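Local coordinates for protein alanine glyoxylate transaminase (Thermococcus litoralis, PDB 2ZC0) that probably catalyses, as a homodimer using pyridoxal 5'-phosphate, the transfer of the amino group of alanine to glyoxylate, at residues 79-84 against 99-104; 103-108 against 274-279. All blocks are in the same frame, centred on the assembly; numbering follows the deposited sequence.

Contact 1. Residues 79-84 against 99-104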
ATOM      1  N   GLU A  79     -13.681   4.500  34.585  1.00 44.93           N
ATOM      2  CA  GLU A  79     -13.305   3.905  35.867  1.00 46.82           C
ATOM      3  C   GLU A  79     -12.133   2.931  35.712  1.00 45.15           C
ATOM      4  O   GLU A  79     -11.191   2.963  36.498  1.00 44.03           O
ATOM      5  CB  GLU A  79     -14.494   3.155  36.501  1.00 50.13           C
ATOM      6  CG  GLU A  79     -15.825   3.912  36.523  1.00 55.41           C
ATOM      7  CD  GLU A  79     -16.401   4.123  35.134  1.00 56.24           C
ATOM      8  OE1 GLU A  79     -16.283   3.204  34.296  1.00 58.63           O
ATOM      9  OE2 GLU A  79     -16.976   5.199  34.881  1.00 58.10           O
ATOM     10  N   LEU A  80     -12.199   2.071  34.696  1.00 44.35           N
ATOM     11  CA  LEU A  80     -11.148   1.087  34.433  1.00 43.31           C
ATOM     12  C   LEU A  80      -9.821   1.780  34.114  1.00 43.28           C
ATOM     13  O   LEU A  80      -8.768   1.395  34.619  1.00 42.08           O
ATOM     14  CB  LEU A  80     -11.538   0.185  33.254  1.00 42.76           C
ATOM     15  CG  LEU A  80     -11.201  -1.310  33.364  1.00 44.05           C
ATOM     16  CD1 LEU A  80     -11.407  -1.982  32.026  1.00 41.97           C
ATOM     17  CD2 LEU A  80      -9.775  -1.502  33.837  1.00 42.36           C
ATOM     18  N   ARG A  81      -9.874   2.797  33.262  1.00 43.36           N
ATOM     19  CA  ARG A  81      -8.673   3.525  32.899  1.00 44.70           C
ATOM     20  C   ARG A  81      -8.036   4.140  34.149  1.00 44.70           C
ATOM     21  O   ARG A  81      -6.815   4.109  34.308  1.00 43.55           O
ATOM     22  CB  ARG A  81      -9.002   4.608  31.857  1.00 43.52           C
ATOM     23  CG  ARG A  81      -9.080   4.094  30.400  1.00 43.94           C
ATOM     24  CD  ARG A  81     -10.186   4.804  29.616  1.00 44.17           C
ATOM     25  NE  ARG A  81     -10.167   6.244  29.859  1.00 46.09           N
ATOM     26  CZ  ARG A  81     -11.205   7.049  29.677  1.00 47.49           C
ATOM     27  NH1 ARG A  81     -11.082   8.342  29.926  1.00 50.82           N
ATOM     28  NH2 ARG A  81     -12.366   6.567  29.257  1.00 48.99           N
ATOM     29  N   GLU A  82      -8.859   4.679  35.044  1.00 45.20           N
ATOM     30  CA  GLU A  82      -8.338   5.271  36.274  1.00 47.07           C
ATOM     31  C   GLU A  82      -7.746   4.192  37.182  1.00 45.69           C
ATOM     32  O   GLU A  82      -6.649   4.358  37.715  1.00 46.44           O
ATOM     33  CB  GLU A  82      -9.442   6.049  37.002  1.00 49.61           C
ATOM     34  CG  GLU A  82      -9.842   7.331  36.284  1.00 52.43           C
ATOM     35  CD  GLU A  82     -11.119   7.956  36.825  1.00 55.45           C
ATOM     36  OE1 GLU A  82     -11.460   9.080  36.391  1.00 55.75           O
ATOM     37  OE2 GLU A  82     -11.787   7.325  37.676  1.00 58.31           O
ATOM     38  N   GLU A  83      -8.452   3.080  37.347  1.00 45.27           N
ATOM     39  CA  GLU A  83      -7.942   2.003  38.189  1.00 47.18           C
ATOM     40  C   GLU A  83      -6.639   1.418  37.650  1.00 47.47           C
ATOM     41  O   GLU A  83      -5.734   1.111  38.423  1.00 48.52           O
ATOM     42  CB  GLU A  83      -8.990   0.900  38.352  1.00 47.59           C
ATOM     43  CG  GLU A  83     -10.027   1.218  39.418  1.00 51.31           C
ATOM     44  CD  GLU A  83      -9.427   1.265  40.820  1.00 54.00           C
ATOM     45  OE1 GLU A  83      -9.907   2.077  41.645  1.00 54.70           O
ATOM     46  OE2 GLU A  83      -8.483   0.484  41.099  1.00 54.68           O
ATOM     47  N   LEU A  84      -6.543   1.273  36.328  1.00 46.79           N
ATOM     48  CA  LEU A  84      -5.335   0.739  35.702  1.00 44.16           C
ATOM     49  C   LEU A  84      -4.169   1.684  35.897  1.00 44.72           C
ATOM     50  O   LEU A  84      -3.024   1.257  36.067  1.00 43.23           O
ATOM     51  CB  LEU A  84      -5.557   0.520  34.207  1.00 44.71           C
ATOM     52  CG  LEU A  84      -6.352  -0.732  33.861  1.00 45.63           C
ATOM     53  CD1 LEU A  84      -6.674  -0.764  32.377  1.00 42.97           C
ATOM     54  CD2 LEU A  84      -5.520  -1.956  34.272  1.00 46.75           C
ATOM     55  N   GLU A  99      -5.973   9.137  30.748  1.00 42.75           N
ATOM     56  CA  GLU A  99      -6.314   9.591  29.406  1.00 42.67           C
ATOM     57  C   GLU A  99      -5.425   8.971  28.330  1.00 42.51           C
ATOM     58  O   GLU A  99      -5.812   8.920  27.165  1.00 43.39           O
ATOM     59  CB  GLU A  99      -6.210  11.125  29.329  1.00 44.79           C
ATOM     60  CG  GLU A  99      -7.160  11.868  30.262  1.00 46.54           C
ATOM     61  CD  GLU A  99      -8.602  11.398  30.116  1.00 49.35           C
ATOM     62  OE1 GLU A  99      -9.250  11.160  31.161  1.00 50.80           O
ATOM     63  OE2 GLU A  99      -9.084  11.269  28.969  1.00 49.24           O
ATOM     64  N   ASN A 100      -4.240   8.500  28.716  1.00 41.58           N
ATOM     65  CA  ASN A 100      -3.312   7.901  27.761  1.00 39.28           C
ATOM     66  C   ASN A 100      -3.403   6.377  27.744  1.00 38.48           C
ATOM     67  O   ASN A 100      -2.510   5.692  27.241  1.00 37.80           O
ATOM     68  CB  ASN A 100      -1.884   8.344  28.078  1.00 40.78           C
ATOM     69  CG  ASN A 100      -1.662   9.831  27.834  1.00 42.13           C
ATOM     70  OD1 ASN A 100      -1.185  10.234  26.781  1.00 46.40           O
ATOM     71  ND2 ASN A 100      -2.012  10.648  28.808  1.00 44.42           N
ATOM     72  N   ILE A 101      -4.489   5.850  28.294  1.00 38.04           N
ATOM     73  CA  ILE A 101      -4.686   4.412  28.327  1.00 38.15           C
ATOM     74  C   ILE A 101      -5.848   4.056  27.414  1.00 37.20           C
ATOM     75  O   ILE A 101      -6.920   4.634  27.520  1.00 40.55           O
ATOM     76  CB  ILE A 101      -4.982   3.911  29.772  1.00 38.08           C
ATOM     77  CG1 ILE A 101      -3.720   4.028  30.637  1.00 36.93           C
ATOM     78  CG2 ILE A 101      -5.497   2.480  29.739  1.00 34.31           C
ATOM     79  CD1 ILE A 101      -3.907   3.539  32.084  1.00 37.62           C
ATOM     80  N   VAL A 102      -5.611   3.127  26.495  1.00 37.51           N
ATOM     81  CA  VAL A 102      -6.635   2.675  25.561  1.00 36.35           C
ATOM     82  C   VAL A 102      -6.824   1.171  25.783  1.00 34.82           C
ATOM     83  O   VAL A 102      -5.896   0.391  25.558  1.00 31.06           O
ATOM     84  CB  VAL A 102      -6.211   2.912  24.079  1.00 35.35           C
ATOM     85  CG1 VAL A 102      -7.330   2.484  23.137  1.00 36.82           C
ATOM     86  CG2 VAL A 102      -5.857   4.377  23.865  1.00 33.13           C
ATOM     87  N   ILE A 103      -8.023   0.796  26.241  1.00 34.62           N
ATOM     88  CA  ILE A 103      -8.398  -0.592  26.509  1.00 34.07           C
ATOM     89  C   ILE A 103      -8.685  -1.276  25.183  1.00 34.84           C
ATOM     90  O   ILE A 103      -9.656  -0.947  24.489  1.00 34.41           O
ATOM     91  CB  ILE A 103      -9.683  -0.711  27.370  1.00 34.76           C
ATOM     92  CG1 ILE A 103      -9.527   0.088  28.666  1.00 36.81           C
ATOM     93  CG2 ILE A 103      -9.972  -2.177  27.692  1.00 35.85           C
ATOM     94  CD1 ILE A 103      -8.258  -0.199  29.403  1.00 36.17           C
ATOM     95  N   THR A 104      -7.841  -2.251  24.867  1.00 33.51           N
ATOM     96  CA  THR A 104      -7.908  -2.994  23.629  1.00 33.16           C
ATOM     97  C   THR A 104      -8.287  -4.451  23.871  1.00 33.30           C
ATOM     98  O   THR A 104      -8.414  -4.894  25.020  1.00 31.87           O
ATOM     99  CB  THR A 104      -6.535  -2.946  22.930  1.00 32.49           C
ATOM    100  OG1 THR A 104      -5.538  -3.457  23.819  1.00 32.62           O
ATOM    101  CG2 THR A 104      -6.173  -1.518  22.573  1.00 33.07           C
TER
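Leu84, Leu80 and Arg81 of helix 78-91 lie over Ile101 and Ile103 of strand 101-104, an outermost strand of the mixed sheet that forms the core of the large domain in aminotransferases of this family. The contact is thus a helix laid on one face of an edge strand; the two short axes approach to 9.0 Å and are steeply inclined, at 114°. Alternation along the strand turns Ile101 and Ile103 toward the helix, whereas Val102 points away, to helix 262-272.

The apolar part centres on the two isoleucines. CD1 of Leu84 presses on CD1 of Ile103 at 3.4 Å, closer than two methyls normally pack. The bend of the Ile103 chain at its second torsion (chi2 -50°) brings that methyl to the leucine, while Leu80 CD1 stands farther off, 4.4 Å from Ile103 CG1. Ile101 instead meets the base of Leu84 and one helix carbonyl: Ile101 CD1 lies 4.0 Å from CB of Leu84 and 3.7 Å from the carbonyl O of Arg81. Trp257 of the neighbouring strand 256-259 touches both Leu84 and Ile101.

Arg81 supplies the polar part and buries the most surface in the contact. Its aliphatic stem runs past Ile101 in the opposite sense, CG of Arg81 passing 3.6 Å from the carbonyl O of Ile101 and 4.0 Å from Ile101 CG2, and then bends at its second and third torsions. The guanidinium is held by bonds beyond the two segments, NH2 to the carbonyl O of Gly76 and, weakly, NE to that of Pro98. The exposed Glu99 adds a long salt bridge to it. The carboxylate stands almost perpendicular to the guanidinium, the planes 88° apart, and OE1 of Glu99 meets NH1 of Arg81 at its edge, at 3.6 Å.

Contact 2. Residues 103-108 against 274-279. With PMP (4'-deoxy-4'-aminopyridoxal-5'-phosphate), chain F.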
ATOM      1  N   ILE A 103      -8.023   0.796  26.241  1.00 34.62           N
ATOM      2  CA  ILE A 103      -8.398  -0.592  26.509  1.00 34.07           C
ATOM      3  C   ILE A 103      -8.685  -1.276  25.183  1.00 34.84           C
ATOM      4  O   ILE A 103      -9.656  -0.947  24.489  1.00 34.41           O
ATOM      5  CB  ILE A 103      -9.683  -0.711  27.370  1.00 34.76           C
ATOM      6  CG1 ILE A 103      -9.527   0.088  28.666  1.00 36.81           C
ATOM      7  CG2 ILE A 103      -9.972  -2.177  27.692  1.00 35.85           C
ATOM      8  CD1 ILE A 103      -8.258  -0.199  29.403  1.00 36.17           C
ATOM      9  N   THR A 104      -7.841  -2.251  24.867  1.00 33.51           N
ATOM     10  CA  THR A 104      -7.908  -2.994  23.629  1.00 33.16           C
ATOM     11  C   THR A 104      -8.287  -4.451  23.871  1.00 33.30           C
ATOM     12  O   THR A 104      -8.414  -4.894  25.020  1.00 31.87           O
ATOM     13  CB  THR A 104      -6.535  -2.946  22.930  1.00 32.49           C
ATOM     14  OG1 THR A 104      -5.538  -3.457  23.819  1.00 32.62           O
ATOM     15  CG2 THR A 104      -6.173  -1.518  22.573  1.00 33.07           C
ATOM     16  N   ILE A 105      -8.475  -5.187  22.778  1.00 33.12           N
ATOM     17  CA  ILE A 105      -8.825  -6.604  22.831  1.00 35.16           C
ATOM     18  C   ILE A 105      -7.537  -7.366  23.129  1.00 35.00           C
ATOM     19  O   ILE A 105      -6.950  -7.988  22.243  1.00 35.37           O
ATOM     20  CB  ILE A 105      -9.407  -7.081  21.464  1.00 34.18           C
ATOM     21  CG1 ILE A 105     -10.676  -6.292  21.131  1.00 35.31           C
ATOM     22  CG2 ILE A 105      -9.726  -8.565  21.512  1.00 32.81           C
ATOM     23  CD1 ILE A 105     -11.790  -6.445  22.150  1.00 36.56           C
ATOM     24  N   GLY A 106      -7.076  -7.276  24.374  1.00 37.08           N
ATOM     25  CA  GLY A 106      -5.848  -7.952  24.773  1.00 35.94           C
ATOM     26  C   GLY A 106      -4.588  -7.260  24.276  1.00 36.49           C
ATOM     27  O   GLY A 106      -4.658  -6.225  23.618  1.00 34.51           O
ATOM     28  N   GLY A 107      -3.428  -7.821  24.607  1.00 37.71           N
ATOM     29  CA  GLY A 107      -2.173  -7.249  24.150  1.00 35.52           C
ATOM     30  C   GLY A 107      -2.086  -7.363  22.635  1.00 36.43           C
ATOM     31  O   GLY A 107      -1.430  -6.548  21.987  1.00 36.20           O
ATOM     32  N   THR A 108      -2.768  -8.368  22.079  1.00 35.98           N
ATOM     33  CA  THR A 108      -2.793  -8.625  20.638  1.00 35.01           C
ATOM     34  C   THR A 108      -3.446  -7.455  19.907  1.00 32.70           C
ATOM     35  O   THR A 108      -2.877  -6.903  18.976  1.00 31.81           O
ATOM     36  CB  THR A 108      -3.602  -9.912  20.297  1.00 37.75           C
ATOM     37  OG1 THR A 108      -3.013 -11.043  20.951  1.00 39.41           O
ATOM     38  CG2 THR A 108      -3.615 -10.161  18.784  1.00 34.52           C
ATOM     39  N   PRO A 274     -14.257   1.726  14.632  1.00 30.65           N
ATOM     40  CA  PRO A 274     -14.565   0.948  13.419  1.00 30.34           C
ATOM     41  C   PRO A 274     -13.828  -0.402  13.285  1.00 33.37           C
ATOM     42  O   PRO A 274     -14.046  -1.132  12.311  1.00 31.52           O
ATOM     43  CB  PRO A 274     -14.220   1.904  12.271  1.00 29.30           C
ATOM     44  CG  PRO A 274     -14.304   3.272  12.897  1.00 30.14           C
ATOM     45  CD  PRO A 274     -13.748   3.065  14.287  1.00 30.49           C
ATOM     46  N   ILE A 275     -12.936  -0.750  14.209  1.00 33.28           N
ATOM     47  CA  ILE A 275     -12.320  -2.065  14.066  1.00 34.52           C
ATOM     48  C   ILE A 275     -12.784  -3.061  15.135  1.00 33.43           C
ATOM     49  O   ILE A 275     -13.028  -4.216  14.807  1.00 34.18           O
ATOM     50  CB  ILE A 275     -10.760  -2.025  13.971  1.00 35.07           C
ATOM     51  CG1 ILE A 275     -10.154  -2.862  15.085  1.00 36.35           C
ATOM     52  CG2 ILE A 275     -10.244  -0.612  13.954  1.00 37.98           C
ATOM     53  CD1 ILE A 275      -8.754  -3.257  14.789  1.00 36.63           C
ATOM     54  N   ASP A 276     -12.917  -2.639  16.394  1.00 32.97           N
ATOM     55  CA  ASP A 276     -13.448  -3.544  17.423  1.00 34.31           C
ATOM     56  C   ASP A 276     -14.643  -2.928  18.167  1.00 33.86           C
ATOM     57  O   ASP A 276     -15.351  -3.625  18.877  1.00 34.80           O
ATOM     58  CB  ASP A 276     -12.377  -3.970  18.457  1.00 35.14           C
ATOM     59  CG  ASP A 276     -11.914  -2.831  19.354  1.00 36.26           C
ATOM     60  OD1 ASP A 276     -12.723  -1.959  19.704  1.00 37.70           O
ATOM     61  OD2 ASP A 276     -10.727  -2.824  19.739  1.00 38.57           O
ATOM     62  N   PHE A 277     -14.872  -1.636  17.949  1.00 33.48           N
ATOM     63  CA  PHE A 277     -15.926  -0.852  18.603  1.00 34.02           C
ATOM     64  C   PHE A 277     -15.489  -0.592  20.041  1.00 32.90           C
ATOM     65  O   PHE A 277     -15.329   0.554  20.453  1.00 31.66           O
ATOM     66  CB  PHE A 277     -17.305  -1.536  18.587  1.00 33.90           C
ATOM     67  CG  PHE A 277     -18.449  -0.551  18.525  1.00 34.86           C
ATOM     68  CD1 PHE A 277     -19.129  -0.328  17.329  1.00 35.29           C
ATOM     69  CD2 PHE A 277     -18.786   0.225  19.636  1.00 34.15           C
ATOM     70  CE1 PHE A 277     -20.121   0.651  17.236  1.00 34.07           C
ATOM     71  CE2 PHE A 277     -19.780   1.211  19.552  1.00 34.30           C
ATOM     72  CZ  PHE A 277     -20.447   1.424  18.350  1.00 31.92           C
ATOM     73  N   CYS A 278     -15.297  -1.660  20.805  1.00 32.29           N
ATOM     74  CA  CYS A 278     -14.806  -1.530  22.176  1.00 34.85           C
ATOM     75  C   CYS A 278     -14.500  -2.897  22.748  1.00 34.11           C
ATOM     76  O   CYS A 278     -14.953  -3.912  22.232  1.00 33.69           O
ATOM     77  CB  CYS A 278     -15.821  -0.818  23.086  1.00 33.62           C
ATOM     78  SG  CYS A 278     -17.312  -1.754  23.432  1.00 35.61           S
ATOM     79  N   ALA A 279     -13.689  -2.903  23.798  1.00 35.18           N
ATOM     80  CA  ALA A 279     -13.336  -4.132  24.508  1.00 34.94           C
ATOM     81  C   ALA A 279     -14.649  -4.574  25.169  1.00 33.86           C
ATOM     82  O   ALA A 279     -15.538  -3.750  25.400  1.00 33.85           O
ATOM     83  CB  ALA A 279     -12.279  -3.822  25.568  1.00 29.84           C
TER
HETATM   84  N1  PMP F 409       2.458 -10.307  24.102  1.00 61.96           N
HETATM   85  C2  PMP F 409       3.123 -11.452  24.373  1.00 61.40           C
HETATM   86  C2A PMP F 409       4.650 -11.368  24.423  1.00 59.78           C
HETATM   87  C3  PMP F 409       2.432 -12.671  24.606  1.00 60.96           C
HETATM   88  O3  PMP F 409       3.149 -13.828  24.878  1.00 59.18           O
HETATM   89  C4  PMP F 409       0.988 -12.677  24.541  1.00 61.56           C
HETATM   90  C4A PMP F 409       0.245 -14.002  24.797  1.00 61.44           C
HETATM   91  N4A PMP F 409      -0.535 -14.463  23.649  1.00 66.22           N
HETATM   92  C5  PMP F 409       0.282 -11.342  24.226  1.00 60.83           C
HETATM   93  C6  PMP F 409       1.075 -10.188  24.013  1.00 61.04           C
HETATM   94  C5A PMP F 409      -1.249 -11.208  24.132  1.00 58.98           C
HETATM   95  O4P PMP F 409      -1.683 -11.407  25.132  1.00 56.06           O
HETATM   96  P   PMP F 409      -3.342 -11.205  25.118  1.00 48.16           P
HETATM   97  O1P PMP F 409      -4.074  -9.764  26.108  1.00 57.73           O
HETATM   98  O2P PMP F 409      -4.031 -12.803  25.909  1.00 56.02           O
HETATM   99  O3P PMP F 409      -4.032 -11.065  23.446  1.00 56.25           O
HETATM  100  O   HOH W   1     -12.637  -0.306  24.964  1.00 32.86           O
HETATM  101  O   HOH W   2      -8.311  -3.964  20.189  1.00 40.46           O
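Ala279 pushes its methyl against the branch methyl of Ile103, Ala279 CB to Ile103 CG2 at 3.5 Å, and this pair with Ile105 makes the tight part of the contact. Ile105 sits at the centre of an inverse gamma turn, and the bend at its second torsion (chi2 -60°) carries Ile105 CD1 to 3.6 Å from CA of Ala279. Ile105 CG1 slides past Asp276, 3.7 Å from its OD2. An alanine in place of Ile105 lacks the CG1-CD1 arm and would probably leave a gap between turn and loop.

Between the backbones the fit is looser, and two waters bridge it. One receives the N-H of Ile105 and donates to OD2 of Asp276 (2.7 Å); another receives the N-H of Ala279 and donates to the carbonyl O of Ile103. Asp276 OD1 forms a salt bridge with Lys272.

Across the turn, Thr104 OG1 donates to the carbonyl O of Gly106 (2.9 Å). Beyond it, Thr108 OG1 grips the cofactor phosphate at PMP O3P, 2.7 Å away. The loop 274-279, between helices 262-272 and 281-292, thus packs against the junction where strand 101-104 passes into helix 106-118.

How the contacts relate
Contacts 1 and 2 share Ile103 and Thr104 of strand 101-104, their centres about 12 Å apart. Ile103 serves both with different branches, so one strand residue joins helix 78-91 and the loop 274-279. Contact 1 lies away from the cofactor site; even the shared Ile103 has its side chain about 10 Å from a bound PMP. Contact 2 continues along the chain into the phosphate site, through Gly106, Gly107 and Thr108. Its loop also touches a bound PMP through Phe277, and the side chain of Cys278 is about 7 Å from a PMP other than the one held by Thr108. Asp276 O meets Arg254 of the second subunit in a weak hydrogen bond.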